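Local coordinates for phytase (Debaryomyces castellii, PDB 2GFI), which hydrolyses phosphate esters of phytate, releasing phosphate, as a 3-phytase of the histidine acid phosphatase family, at residues A[256-259]-A[260-264]; A[269-272]-A[273-276]; A[74-77]-A[78-81]. All coordinates share one frame; numbering follows the deposited sequence.

In the fold
The three contacts lie close together, all within the histidine phosphatase part of the chain, and contact 1 touches both of the others. Its helix, 249-266, is joined to contact 2 by the disulfide between C259 and C272 (SG to SG 2.1 Å) and by F256 stacking on F275; the two centres are about 9 Å apart. Contact 3 starts helix 77-91 and meets contact 1 where P75 N comes 3.6 Å from Y261 CD1. Contacts 2 and 3 do not touch, their nearest atoms being about 11 Å apart. The predicted nucleophile H70 lies about 6 Å from Y261 and about 8 Å from S76, side chain to side chain, whereas contact 2 lies away from the predicted catalytic pair.

Contact 1 of 3, residues A[256-259]-A[260-264]; sequences FGYC and AYELN
Y258 and E262, one helical turn apart, share a water. The Y258 hydroxyl donates to it at an OH to O distance of 2.5 Å, and the water in turn donates to E262 OE2 at 2.8 Å from its oxygen. The carboxylate does not lie flat on the ring: the two planes are 82° apart, and E262 OE1 sits in the ring plane at the edge, 3.9 Å from Y258 CE2. Both residues have CG anti to the backbone N (E262 chi1 -171°), which sends ring and carboxylate out along the same side of the helix, and the extended E262 chain carries the acid as far as the water.

Further round the helix, Y261 turns a ring edge to the backbone, with CD2 3.1 Å from G257 O, an oxygen that also accepts the nearly straight bond from Y261 N (2.7 Å, N-H...O 176°). The same i to i+4 pattern ties A260 N to F256 O, E262 N to Y258 O and L263 N to C259 O.

Second-shell residues hold the acid and the ring in place: S269 is hydrogen-bonded to E262 OE1, and F111 meets the Y258 ring edge-to-face. Through its disulfide to C272, C259 links the helix to the loop that follows.

This is a buried stretch of regular alpha-helix, whose Y261 side chain comes about 6 Å from the side chain of H70 and about 7 Å from that of D333, the predicted nucleophile and proton donor of this histidine acid phosphatase site.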
loop_
_atom_site.group_PDB
_atom_site.type_symbol
_atom_site.label_atom_id
_atom_site.label_comp_id
_atom_site.label_asym_id
_atom_site.label_seq_id
_atom_site.Cartn_x
_atom_site.Cartn_y
_atom_site.Cartn_z
ATOM N N PHE A 256 18.509 -1.185 21.121
ATOM C CA PHE A 256 17.159 -0.740 20.691
ATOM C C PHE A 256 17.120 0.722 20.368
ATOM O O PHE A 256 16.653 1.077 19.289
ATOM C CB PHE A 256 16.059 -1.050 21.712
ATOM C CG PHE A 256 15.763 -2.483 21.840
ATOM C CD1 PHE A 256 14.906 -3.106 20.939
ATOM C CD2 PHE A 256 16.349 -3.233 22.866
ATOM C CE1 PHE A 256 14.624 -4.480 21.075
ATOM C CE2 PHE A 256 16.084 -4.574 23.013
ATOM C CZ PHE A 256 15.212 -5.209 22.115
ATOM N N GLY A 257 17.620 1.566 21.273
ATOM C CA GLY A 257 17.737 3.004 20.986
ATOM C C GLY A 257 18.684 3.253 19.808
ATOM O O GLY A 257 18.448 4.111 18.943
ATOM N N TYR A 258 19.768 2.504 19.759
ATOM C CA TYR A 258 20.726 2.637 18.683
ATOM C C TYR A 258 19.993 2.414 17.348
ATOM O O TYR A 258 20.127 3.203 16.417
ATOM C CB TYR A 258 21.826 1.582 18.923
ATOM C CG TYR A 258 23.056 1.705 18.063
ATOM C CD1 TYR A 258 24.330 1.878 18.647
ATOM C CD2 TYR A 258 22.974 1.621 16.660
ATOM C CE1 TYR A 258 25.473 1.961 17.868
ATOM C CE2 TYR A 258 24.102 1.697 15.885
ATOM C CZ TYR A 258 25.354 1.870 16.489
ATOM O OH TYR A 258 26.479 1.974 15.689
ATOM N N CYS A 259 19.230 1.318 17.268
ATOM C CA CYS A 259 18.359 1.029 16.140
ATOM C C CYS A 259 17.444 2.243 15.814
ATOM O O CYS A 259 17.423 2.739 14.687
ATOM C CB CYS A 259 17.520 -0.226 16.465
ATOM S SG CYS A 259 15.932 -0.354 15.625
ATOM N N ALA A 260 16.725 2.722 16.833
ATOM C CA ALA A 260 15.790 3.843 16.659
ATOM C C ALA A 260 16.510 5.058 16.136
ATOM O O ALA A 260 16.069 5.659 15.176
ATOM C CB ALA A 260 15.070 4.138 17.937
ATOM N N TYR A 261 17.644 5.398 16.757
ATOM C CA TYR A 261 18.452 6.516 16.295
ATOM C C TYR A 261 19.147 6.362 14.977
ATOM O O TYR A 261 19.195 7.312 14.235
ATOM C CB TYR A 261 19.365 7.051 17.413
ATOM C CG TYR A 261 18.471 7.746 18.375
ATOM C CD1 TYR A 261 17.962 8.994 18.063
ATOM C CD2 TYR A 261 18.041 7.111 19.528
ATOM C CE1 TYR A 261 17.087 9.628 18.897
ATOM C CE2 TYR A 261 17.159 7.751 20.394
ATOM C CZ TYR A 261 16.691 9.015 20.054
ATOM O OH TYR A 261 15.807 9.659 20.869
ATOM N N GLU A 262 19.688 5.187 14.665
ATOM C CA GLU A 262 20.303 5.000 13.364
ATOM C C GLU A 262 19.258 5.072 12.242
ATOM O O GLU A 262 19.528 5.583 11.127
ATOM C CB GLU A 262 21.010 3.646 13.302
ATOM C CG GLU A 262 21.847 3.497 12.041
ATOM C CD GLU A 262 22.770 2.303 12.123
ATOM O OE1 GLU A 262 22.298 1.200 12.478
ATOM O OE2 GLU A 262 23.972 2.472 11.835
ATOM N N LEU A 263 18.073 4.535 12.535
ATOM C CA LEU A 263 16.921 4.712 11.661
ATOM C C LEU A 263 16.631 6.215 11.424
ATOM O O LEU A 263 16.592 6.658 10.273
ATOM C CB LEU A 263 15.702 3.973 12.252
ATOM C CG LEU A 263 14.357 4.074 11.515
ATOM C CD1 LEU A 263 14.433 3.496 10.100
ATOM C CD2 LEU A 263 13.333 3.279 12.323
ATOM N N ASN A 264 16.485 6.997 12.498
ATOM C CA ASN A 264 16.323 8.451 12.374
ATOM C C ASN A 264 17.431 9.064 11.529
ATOM O O ASN A 264 17.186 9.818 10.591
ATOM C CB ASN A 264 16.383 9.129 13.746
ATOM C CG ASN A 264 15.186 8.877 14.565
ATOM O OD1 ASN A 264 14.235 8.253 14.107
ATOM N ND2 ASN A 264 15.203 9.369 15.795
HETATM O O HOH W 1 26.227 2.851 13.365
#

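Contact 2 of 3, residues A[269-272]-A[273-276]; sequences SPMC and DIFT
P270 O accepts from D273 N at 2.9 Å, closing a turn of 3-10 helix. The donor stands above the carbonyl plane, 60° out of it, and the bond is somewhat bent (N-H...O 151°). The next bond in the series, I274 N to M271 O, is weak at 3.4 Å.

The beginning of the turn is held by S269, whose OG accepts from M271 N at 3.0 Å, making an ST turn, and more weakly from C272 N; the same OG is also hydrogen-bonded to E262 OE1. At the other end a water lies 2.6 Å from C272 O and also within reach of F275 O; with more acceptors around it than protons to give, it need not serve both at once. D273 OD2 has its polar partner outside the turn, in N6 ND2, and packs 3.5 Å from P270 CA. With an alanine in place of D273, N6 ND2 would probably be left without this acceptor and P270 without the carboxylate against it.

On the apolar side, M271 and I274 lie side by side and point the same way, with M271 SD 3.9 Å from I274 CD1. CG1 of I274 stands between the backbone N and the carbonyl carbon (chi1 72°), which brings it 3.1 Å from M271 O and over the centre of the F275 ring, 3.6 Å above its plane.

The segment links helix 249-266 to helix 277-295: M271 packs on L255 and Y258 of the former, I274 O accepts from R237 NH2 of helix 229-241, where I274 and F275 also reach F238, and L4 of the second subunit packs on C272 and D273.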
loop_
_atom_site.group_PDB
_atom_site.type_symbol
_atom_site.label_atom_id
_atom_site.label_comp_id
_atom_site.label_asym_id
_atom_site.label_seq_id
_atom_site.Cartn_x
_atom_site.Cartn_y
_atom_site.Cartn_z
ATOM N N SER A 269 18.504 0.981 9.639
ATOM C CA SER A 269 19.504 0.541 10.582
ATOM C C SER A 269 19.645 -0.965 10.547
ATOM O O SER A 269 18.710 -1.667 10.872
ATOM C CB SER A 269 19.100 0.946 11.988
ATOM O OG SER A 269 20.028 0.423 12.918
ATOM N N PRO A 270 20.835 -1.453 10.215
ATOM C CA PRO A 270 21.132 -2.867 10.383
ATOM C C PRO A 270 20.921 -3.311 11.825
ATOM O O PRO A 270 20.624 -4.442 12.065
ATOM C CB PRO A 270 22.617 -2.961 10.011
ATOM C CG PRO A 270 23.126 -1.600 10.088
ATOM C CD PRO A 270 21.991 -0.692 9.688
ATOM N N MET A 271 21.019 -2.403 12.772
ATOM C CA MET A 271 20.931 -2.750 14.177
ATOM C C MET A 271 19.492 -3.109 14.534
ATOM O O MET A 271 19.248 -3.899 15.469
ATOM C CB MET A 271 21.439 -1.554 14.998
ATOM C CG MET A 271 21.758 -1.862 16.409
ATOM S SD MET A 271 23.116 -3.003 16.591
ATOM C CE MET A 271 24.562 -1.925 16.385
ATOM N N CYS A 272 18.543 -2.540 13.771
ATOM C CA CYS A 272 17.122 -2.920 13.885
ATOM C C CYS A 272 16.883 -4.382 13.513
ATOM O O CYS A 272 15.836 -4.959 13.906
ATOM C CB CYS A 272 16.230 -2.062 13.003
ATOM S SG CYS A 272 16.178 -0.370 13.568
ATOM N N ASP A 273 17.823 -4.965 12.765
ATOM C CA ASP A 273 17.618 -6.355 12.292
ATOM C C ASP A 273 17.991 -7.433 13.251
ATOM O O ASP A 273 17.829 -8.594 12.933
ATOM C CB ASP A 273 18.391 -6.598 11.027
ATOM C CG ASP A 273 18.047 -5.622 9.997
ATOM O OD1 ASP A 273 16.887 -5.121 10.033
ATOM O OD2 ASP A 273 18.856 -5.278 9.132
ATOM N N ILE A 274 18.491 -7.066 14.416
ATOM C CA ILE A 274 19.066 -8.086 15.317
ATOM C C ILE A 274 18.048 -8.577 16.335
ATOM O O ILE A 274 18.310 -9.512 17.085
ATOM C CB ILE A 274 20.319 -7.515 16.017
ATOM C CG1 ILE A 274 19.921 -6.475 17.065
ATOM C CG2 ILE A 274 21.308 -6.960 14.969
ATOM C CD1 ILE A 274 21.097 -6.008 17.956
ATOM N N PHE A 275 16.870 -7.952 16.356
ATOM C CA PHE A 275 15.861 -8.334 17.361
ATOM C C PHE A 275 14.639 -9.001 16.749
ATOM O O PHE A 275 14.264 -8.712 15.587
ATOM C CB PHE A 275 15.446 -7.115 18.208
ATOM C CG PHE A 275 16.549 -6.584 19.065
ATOM C CD1 PHE A 275 17.139 -7.404 20.038
ATOM C CD2 PHE A 275 17.018 -5.288 18.898
ATOM C CE1 PHE A 275 18.149 -6.945 20.834
ATOM C CE2 PHE A 275 18.049 -4.816 19.700
ATOM C CZ PHE A 275 18.606 -5.643 20.672
ATOM N N THR A 276 14.023 -9.869 17.539
ATOM C CA THR A 276 12.754 -10.471 17.178
ATOM C C THR A 276 11.649 -9.534 17.587
ATOM O O THR A 276 11.856 -8.703 18.461
ATOM C CB THR A 276 12.551 -11.821 17.873
ATOM O OG1 THR A 276 12.502 -11.635 19.296
ATOM C CG2 THR A 276 13.737 -12.791 17.583
HETATM O O HOH W 2 14.339 -7.081 13.427
#

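Contact 3 of 3, residues A[74-77]-A[78-81]; sequences YPST and GSGK
S76 caps the start of helix 77-91 while P75 packs against G80 behind it. The tight part centres on G80, whose N bonds to S76 O at 2.8 Å and lies 3.4 Å from P75 CB. A side chain at G80 would run into S76 O and press on P75 CB, so its lack of one is what lets the proline ring and the carbonyl come so near the helix. P75 itself is buried, with F111 and V112 of a loop and Y261 of helix 249-266 packed on it.

The cap proper is looser. S76 OG stands between the backbone N and the carbonyl carbon (chi1 64°), which turns it toward S79 N, but the bond it accepts from there is weak at 3.4 Å. S79 CB lies at a similar range, 3.5 Å from S76 OG.

Toward solvent the backbone bond persists, K81 N donating to T77 O at 2.9 Å, but the side chains thin out. K81 CG passes 3.4 Å from T77 O before the extended chain leads away; T77 CG2 comes only within 4.2 Å of K81 CD. G78 and K81 are exposed, whereas T77 OG1 is hydrogen-bonded to E119 OE2, outside the contact.

Chemically, then, the helix start rests mainly on two backbone bonds, with the serine cap adding a weaker acceptor for an N-H that has no carbonyl of a preceding turn to meet.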
loop_
_atom_site.group_PDB
_atom_site.type_symbol
_atom_site.label_atom_id
_atom_site.label_comp_id
_atom_site.label_asym_id
_atom_site.label_seq_id
_atom_site.Cartn_x
_atom_site.Cartn_y
_atom_site.Cartn_z
ATOM N N TYR A 74 19.011 13.327 16.337
ATOM C CA TYR A 74 20.151 12.551 16.728
ATOM C C TYR A 74 19.982 12.168 18.187
ATOM O O TYR A 74 19.155 12.753 18.906
ATOM C CB TYR A 74 21.421 13.389 16.581
ATOM C CG TYR A 74 21.987 13.363 15.187
ATOM C CD1 TYR A 74 22.980 12.446 14.839
ATOM C CD2 TYR A 74 21.520 14.253 14.208
ATOM C CE1 TYR A 74 23.514 12.425 13.531
ATOM C CE2 TYR A 74 22.025 14.227 12.916
ATOM C CZ TYR A 74 23.013 13.318 12.586
ATOM O OH TYR A 74 23.492 13.301 11.299
ATOM N N PRO A 75 20.769 11.193 18.636
ATOM C CA PRO A 75 20.728 10.806 20.035
ATOM C C PRO A 75 21.093 11.996 20.914
ATOM O O PRO A 75 21.784 12.920 20.477
ATOM C CB PRO A 75 21.777 9.700 20.131
ATOM C CG PRO A 75 21.967 9.214 18.721
ATOM C CD PRO A 75 21.706 10.385 17.844
ATOM N N SER A 76 20.589 11.984 22.139
ATOM C CA SER A 76 21.021 12.940 23.121
ATOM C C SER A 76 22.474 12.622 23.423
ATOM O O SER A 76 23.049 11.615 22.935
ATOM C CB SER A 76 20.195 12.791 24.384
ATOM O OG SER A 76 20.452 11.510 24.918
ATOM N N THR A 77 23.085 13.469 24.238
ATOM C CA THR A 77 24.502 13.260 24.568
ATOM C C THR A 77 24.694 11.916 25.232
ATOM O O THR A 77 25.518 11.119 24.785
ATOM C CB THR A 77 24.995 14.364 25.478
ATOM O OG1 THR A 77 24.795 15.634 24.814
ATOM C CG2 THR A 77 26.515 14.189 25.712
ATOM N N GLY A 78 23.902 11.645 26.257
ATOM C CA GLY A 78 24.078 10.450 27.075
ATOM C C GLY A 78 23.944 9.197 26.241
ATOM O O GLY A 78 24.861 8.364 26.172
ATOM N N SER A 79 22.801 9.090 25.575
ATOM C CA SER A 79 22.482 7.972 24.707
ATOM C C SER A 79 23.483 7.818 23.589
ATOM O O SER A 79 24.032 6.746 23.411
ATOM C CB SER A 79 21.069 8.157 24.142
ATOM O OG SER A 79 20.137 8.050 25.204
ATOM N N GLY A 80 23.735 8.885 22.844
ATOM C CA GLY A 80 24.765 8.875 21.811
ATOM C C GLY A 80 26.080 8.314 22.323
ATOM O O GLY A 80 26.691 7.449 21.668
ATOM N N LYS A 81 26.503 8.759 23.515
ATOM C CA LYS A 81 27.780 8.281 24.047
ATOM C C LYS A 81 27.718 6.840 24.487
ATOM O O LYS A 81 28.713 6.098 24.328
ATOM C CB LYS A 81 28.339 9.204 25.126
ATOM C CG LYS A 81 28.825 10.494 24.499
ATOM C CD LYS A 81 29.668 11.377 25.422
ATOM C CE LYS A 81 30.308 12.466 24.586
ATOM N NZ LYS A 81 31.242 13.287 25.392
#